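PDB 3NV9: malic enzyme from Entamoeba histolytica, which probably catalyses the oxidative decarboxylation of malate to pyruvate with a nicotinamide dinucleotide as acceptor, as malic enzymes do, and works as a dimer. Local coordinates for residues E153-I158 against E184-P189; E395-N400 against I405-E410. All coordinates share one frame; numbering follows the deposited sequence.

Contact 1: residues E153-I158 against E184-P189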
loop_
_atom_site.group_PDB
_atom_site.type_symbol
_atom_site.label_atom_id
_atom_site.label_comp_id
_atom_site.label_asym_id
_atom_site.label_seq_id
_atom_site.Cartn_x
_atom_site.Cartn_y
_atom_site.Cartn_z
ATOM N N GLU A 153 -17.925 5.119 -3.070
ATOM C CA GLU A 153 -17.990 3.727 -3.538
ATOM C C GLU A 153 -16.613 3.081 -3.414
ATOM O O GLU A 153 -16.492 1.921 -2.956
ATOM C CB GLU A 153 -18.516 3.633 -5.005
ATOM C CG GLU A 153 -18.503 2.194 -5.547
ATOM C CD GLU A 153 -19.099 2.068 -6.973
ATOM O OE1 GLU A 153 -19.473 3.077 -7.594
ATOM O OE2 GLU A 153 -19.183 0.942 -7.466
ATOM N N PHE A 154 -15.591 3.842 -3.840
ATOM C CA PHE A 154 -14.196 3.376 -3.876
ATOM C C PHE A 154 -13.723 2.945 -2.479
ATOM O O PHE A 154 -13.232 1.842 -2.275
ATOM C CB PHE A 154 -13.252 4.458 -4.468
ATOM C CG PHE A 154 -11.823 4.027 -4.510
ATOM C CD1 PHE A 154 -11.301 3.461 -5.650
ATOM C CD2 PHE A 154 -10.997 4.165 -3.377
ATOM C CE1 PHE A 154 -9.968 3.019 -5.688
ATOM C CE2 PHE A 154 -9.643 3.732 -3.392
ATOM C CZ PHE A 154 -9.136 3.144 -4.540
ATOM N N VAL A 155 -13.918 3.826 -1.524
ATOM C CA VAL A 155 -13.462 3.596 -0.177
ATOM C C VAL A 155 -14.200 2.425 0.457
ATOM O O VAL A 155 -13.564 1.586 1.126
ATOM C CB VAL A 155 -13.562 4.910 0.655
ATOM C CG1 VAL A 155 -13.236 4.671 2.139
ATOM C CG2 VAL A 155 -12.644 5.915 0.085
ATOM N N GLN A 156 -15.528 2.366 0.230
ATOM C CA GLN A 156 -16.358 1.218 0.650
ATOM C C GLN A 156 -15.865 -0.139 0.126
ATOM O O GLN A 156 -15.948 -1.161 0.820
ATOM C CB GLN A 156 -17.848 1.441 0.305
ATOM C CG GLN A 156 -18.561 2.437 1.289
ATOM C CD GLN A 156 -19.961 2.926 0.828
ATOM O OE1 GLN A 156 -20.477 2.529 -0.235
ATOM N NE2 GLN A 156 -20.564 3.800 1.625
ATOM N N ARG A 157 -15.302 -0.147 -1.080
ATOM C CA ARG A 157 -14.759 -1.384 -1.626
ATOM C C ARG A 157 -13.388 -1.746 -1.029
ATOM O O ARG A 157 -13.101 -2.937 -0.806
ATOM C CB ARG A 157 -14.693 -1.305 -3.139
ATOM C CG ARG A 157 -16.078 -1.273 -3.825
ATOM C CD ARG A 157 -15.977 -1.540 -5.336
ATOM N NE ARG A 157 -17.253 -1.229 -5.997
ATOM C CZ ARG A 157 -18.346 -2.010 -5.973
ATOM N NH1 ARG A 157 -18.320 -3.187 -5.343
ATOM N NH2 ARG A 157 -19.473 -1.606 -6.566
ATOM N N ILE A 158 -12.575 -0.719 -0.731
ATOM C CA ILE A 158 -11.173 -0.917 -0.339
ATOM C C ILE A 158 -10.988 -1.027 1.162
ATOM O O ILE A 158 -9.980 -1.530 1.615
ATOM C CB ILE A 158 -10.249 0.190 -0.879
ATOM C CG1 ILE A 158 -8.823 -0.341 -1.121
ATOM C CG2 ILE A 158 -10.287 1.448 0.032
ATOM C CD1 ILE A 158 -7.895 0.767 -1.809
ATOM N N GLU A 184 -19.945 6.710 8.571
ATOM C CA GLU A 184 -21.080 5.965 9.113
ATOM C C GLU A 184 -21.159 4.614 8.495
ATOM O O GLU A 184 -21.483 3.626 9.195
ATOM C CB GLU A 184 -22.390 6.755 8.972
ATOM C CG GLU A 184 -22.359 8.069 9.794
ATOM C CD GLU A 184 -22.141 7.847 11.329
ATOM O OE1 GLU A 184 -22.425 6.724 11.853
ATOM O OE2 GLU A 184 -21.687 8.813 12.005
ATOM N N SER A 185 -20.797 4.517 7.215
ATOM C CA SER A 185 -20.921 3.221 6.552
ATOM C C SER A 185 -19.782 2.230 6.699
ATOM O O SER A 185 -20.023 1.030 6.526
ATOM C CB SER A 185 -21.294 3.357 5.062
ATOM O OG SER A 185 -20.486 4.285 4.387
ATOM N N CYS A 186 -18.544 2.695 6.931
ATOM C CA CYS A 186 -17.414 1.767 6.905
ATOM C C CYS A 186 -17.248 1.157 8.278
ATOM O O CYS A 186 -17.654 1.744 9.248
ATOM C CB CYS A 186 -16.139 2.474 6.417
ATOM S SG CYS A 186 -16.259 3.032 4.665
ATOM N N ASP A 187 -16.679 -0.035 8.339
ATOM C CA ASP A 187 -16.496 -0.796 9.570
ATOM C C ASP A 187 -15.130 -0.508 10.257
ATOM O O ASP A 187 -14.797 -1.093 11.297
ATOM C CB ASP A 187 -16.715 -2.297 9.303
ATOM C CG ASP A 187 -18.246 -2.678 9.171
ATOM O OD1 ASP A 187 -19.156 -1.947 9.689
ATOM O OD2 ASP A 187 -18.554 -3.723 8.537
ATOM N N ILE A 188 -14.377 0.399 9.640
ATOM C CA ILE A 188 -13.172 1.045 10.156
ATOM C C ILE A 188 -13.413 2.568 10.268
ATOM O O ILE A 188 -14.330 3.107 9.659
ATOM C CB ILE A 188 -11.907 0.782 9.289
ATOM C CG1 ILE A 188 -12.103 1.310 7.861
ATOM C CG2 ILE A 188 -11.565 -0.691 9.315
ATOM C CD1 ILE A 188 -10.916 1.093 6.911
ATOM N N PRO A 189 -12.623 3.252 11.106
ATOM C CA PRO A 189 -12.660 4.701 11.191
ATOM C C PRO A 189 -12.200 5.416 9.909
ATOM O O PRO A 189 -11.130 5.092 9.359
ATOM C CB PRO A 189 -11.653 5.017 12.325
ATOM C CG PRO A 189 -10.737 3.879 12.322
ATOM C CD PRO A 189 -11.645 2.682 12.041
#

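Contact 2: residues E395-N400 against I405-E410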
loop_
_atom_site.group_PDB
_atom_site.type_symbol
_atom_site.label_atom_id
_atom_site.label_comp_id
_atom_site.label_asym_id
_atom_site.label_seq_id
_atom_site.Cartn_x
_atom_site.Cartn_y
_atom_site.Cartn_z
ATOM N N GLU A 395 4.338 22.865 26.389
ATOM C CA GLU A 395 4.484 23.705 27.571
ATOM C C GLU A 395 5.427 23.126 28.640
ATOM O O GLU A 395 6.113 23.887 29.277
ATOM C CB GLU A 395 3.130 23.996 28.191
ATOM C CG GLU A 395 3.212 24.688 29.537
ATOM C CD GLU A 395 1.850 25.021 30.097
ATOM O OE1 GLU A 395 0.858 24.264 29.824
ATOM O OE2 GLU A 395 1.764 26.054 30.804
ATOM N N LYS A 396 5.444 21.804 28.836
ATOM C CA LYS A 396 6.360 21.128 29.770
ATOM C C LYS A 396 7.874 21.345 29.477
ATOM O O LYS A 396 8.683 21.430 30.395
ATOM C CB LYS A 396 6.143 19.621 29.674
ATOM C CG LYS A 396 5.852 18.928 30.928
ATOM C CD LYS A 396 4.317 18.712 31.061
ATOM C CE LYS A 396 3.954 18.210 32.480
ATOM N NZ LYS A 396 2.631 18.786 33.006
ATOM N N ARG A 397 8.281 21.340 28.211
ATOM C CA ARG A 397 9.688 21.637 27.925
ATOM C C ARG A 397 9.915 23.116 27.628
ATOM O O ARG A 397 10.986 23.473 27.167
ATOM C CB ARG A 397 10.291 20.760 26.818
ATOM C CG ARG A 397 9.466 20.663 25.518
ATOM C CD ARG A 397 9.273 21.985 24.798
ATOM N NE ARG A 397 9.067 21.821 23.345
ATOM C CZ ARG A 397 8.483 22.719 22.546
ATOM N NH1 ARG A 397 8.020 23.871 23.039
ATOM N NH2 ARG A 397 8.369 22.459 21.238
ATOM N N GLY A 398 8.911 23.965 27.877
ATOM C CA GLY A 398 9.066 25.394 27.610
ATOM C C GLY A 398 8.508 25.895 26.269
ATOM O O GLY A 398 8.899 25.412 25.181
ATOM N N ILE A 399 7.615 26.878 26.365
ATOM C CA ILE A 399 7.065 27.599 25.210
ATOM C C ILE A 399 7.393 29.104 25.276
ATOM O O ILE A 399 7.719 29.639 26.345
ATOM C CB ILE A 399 5.544 27.433 25.069
ATOM C CG1 ILE A 399 4.855 27.797 26.409
ATOM C CG2 ILE A 399 5.218 26.002 24.581
ATOM C CD1 ILE A 399 3.328 27.982 26.311
ATOM N N ASN A 400 7.340 29.756 24.114
ATOM C CA ASN A 400 7.675 31.151 23.974
ATOM C C ASN A 400 7.139 31.631 22.624
ATOM O O ASN A 400 6.745 30.797 21.814
ATOM C CB ASN A 400 9.174 31.390 24.190
ATOM C CG ASN A 400 10.059 30.816 23.078
ATOM O OD1 ASN A 400 10.812 29.873 23.313
ATOM N ND2 ASN A 400 10.024 31.408 21.903
ATOM N N ILE A 405 4.394 25.226 20.093
ATOM C CA ILE A 405 3.723 23.958 19.709
ATOM C C ILE A 405 4.803 22.894 19.561
ATOM O O ILE A 405 5.928 23.209 19.277
ATOM C CB ILE A 405 2.980 24.144 18.334
ATOM C CG1 ILE A 405 2.114 22.947 17.966
ATOM C CG2 ILE A 405 3.980 24.353 17.203
ATOM C CD1 ILE A 405 0.906 23.317 17.094
ATOM N N GLY A 406 4.482 21.632 19.729
ATOM C CA GLY A 406 5.506 20.602 19.533
ATOM C C GLY A 406 5.829 20.414 18.066
ATOM O O GLY A 406 4.974 20.649 17.177
ATOM N N THR A 407 7.033 19.934 17.811
ATOM C CA THR A 407 7.557 19.856 16.460
ATOM C C THR A 407 7.701 18.368 16.061
ATOM O O THR A 407 7.593 17.464 16.924
ATOM C CB THR A 407 8.932 20.608 16.328
ATOM O OG1 THR A 407 10.027 19.708 16.640
ATOM C CG2 THR A 407 8.973 21.860 17.245
ATOM N N MET A 408 7.895 18.152 14.765
ATOM C CA MET A 408 8.063 16.826 14.206
ATOM C C MET A 408 9.371 16.160 14.644
ATOM O O MET A 408 9.518 14.925 14.551
ATOM C CB MET A 408 7.992 16.831 12.670
ATOM C CG MET A 408 6.682 17.321 12.119
ATOM S SD MET A 408 6.645 16.950 10.353
ATOM C CE MET A 408 7.595 18.361 9.687
ATOM N N ASP A 409 10.288 16.959 15.168
ATOM C CA ASP A 409 11.499 16.427 15.789
ATOM C C ASP A 409 11.354 15.875 17.247
ATOM O O ASP A 409 12.344 15.495 17.859
ATOM C CB ASP A 409 12.527 17.548 15.834
ATOM C CG ASP A 409 13.940 17.014 15.796
ATOM O OD1 ASP A 409 14.161 15.953 15.155
ATOM O OD2 ASP A 409 14.802 17.616 16.447
ATOM N N GLU A 410 10.136 15.904 17.795
ATOM C CA GLU A 410 9.883 15.527 19.214
ATOM C C GLU A 410 8.955 14.275 19.303
ATOM O O GLU A 410 7.783 14.362 19.567
ATOM C CB GLU A 410 9.332 16.697 20.016
ATOM C CG GLU A 410 10.316 17.907 20.167
ATOM C CD GLU A 410 9.654 19.119 20.896
ATOM O OE1 GLU A 410 8.686 19.710 20.351
ATOM O OE2 GLU A 410 10.082 19.476 22.015
#

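Contact 1: residues E153-I158 against E184-P189
Gln156, near the end of helix 148-158, comes beside Cys186, the first non-helical residue after helix 174-185, with their CA atoms 6.4 Å apart. Strand 164-167, helix 174-185 and the adjacent parallel strand 190-192 form a beta-alpha-beta unit in the four-stranded sheet of this part of the malic enzyme fold, and helix 148-158 precedes its first strand. The contact joins helix 148-158 to the connection that leads from helix 174-185 into strand 190-192. Cys186 is buried. Its SG lies anti to the carbonyl carbon (chi1 -65°), which directs it to helix 148-158. There the sulfur SG of Cys186 lies 4.1 Å from CG of Gln156, in the aliphatic part of that chain, and 4.3 Å from CG1 of Val155. Val155 also rests on Leu182 and on Ile165 of strand 164-167, so the sulfur sits at the border of an apolar layer. Around the same turn, Gln159 bonds through OE1 to the backbone N of Asp187. Nearer the solvent, the extended Gln156 chain brings its amide to Ser185. NE2 of Gln156 donates to OG of Ser185 at 2.8 Å with a bent N-H...O angle of 140°, and this OG also bonds to the carbonyl O of Val181.

Contact 2: residues E395-N400 against I405-E410
Arg397 and Glu410 meet with their side chains crossing at about a right angle, while their flat ends lie nearly coplanar, 25° apart. The arginine grips the carboxylate side-on. NE of Arg397 donates to OE2 of Glu410 at 2.9 Å; the bond is almost straight, at 174°, lies in the guanidinium plane and uses the syn lone pair. NH2 of Arg397 reaches OE1 of Glu410, also at 2.9 Å and from the syn side, but tilted out of both planes. Together they form a bidentate salt bridge that fixes how each group is turned. The arginine chain has to fold to get there: CG sits between the backbone N and the carbonyl carbon (chi1 50°), and a second bend follows at chi2. Glu410 is extended beyond CG.

The salt bridge links Arg397, the first non-helical residue after helix 380-396, to the turn that precedes helix 413-428, in the region of the NAD-binding domain. Thr407 to Glu410 form this type I beta turn, overlaid by an ST turn in which Thr407 OG1 accepts from Asp409 N at 3.1 Å. The carboxylate also bonds back to the start of the turn. OE1 of Glu410 takes a second bond, 3.0 Å from Thr407 N, on its anti lone pair.

The guanidinium has further partners. NH2 of Arg397 donates to the carbonyl O of Ile405 at 3.2 Å, from above the carbonyl plane, and also to Asn403 OD1. NH1 of Arg397 bonds to O of Gly398 at 2.8 Å. CG2 of Thr407 comes to the edge of the guanidinium, 4.1 Å from NH2 of Arg397.

Overall arrangement
From the N terminus, the chain first reaches contact 1. It closes a connection of 25 residues that includes strand 164-167 and most of helix 174-185, and it ties helix 148-158 to the end of helix 174-185, beside the parallel four-stranded sheet. The chain then runs through the mixed sheet of the NAD-binding region to helix 380-396. Contact 2 closes a much shorter loop, with four residues between its segments, and ties the end of that helix to the loop leading to helix 413-428. The two are in series and neither nest nor cross. The centres of contact 1 and contact 2 are about 36 Å apart, on opposite sides of the chain's centre. The segments of both also touch the second subunit, through Phe154 and Arg157 in one and Met408 and Asp409 in the other.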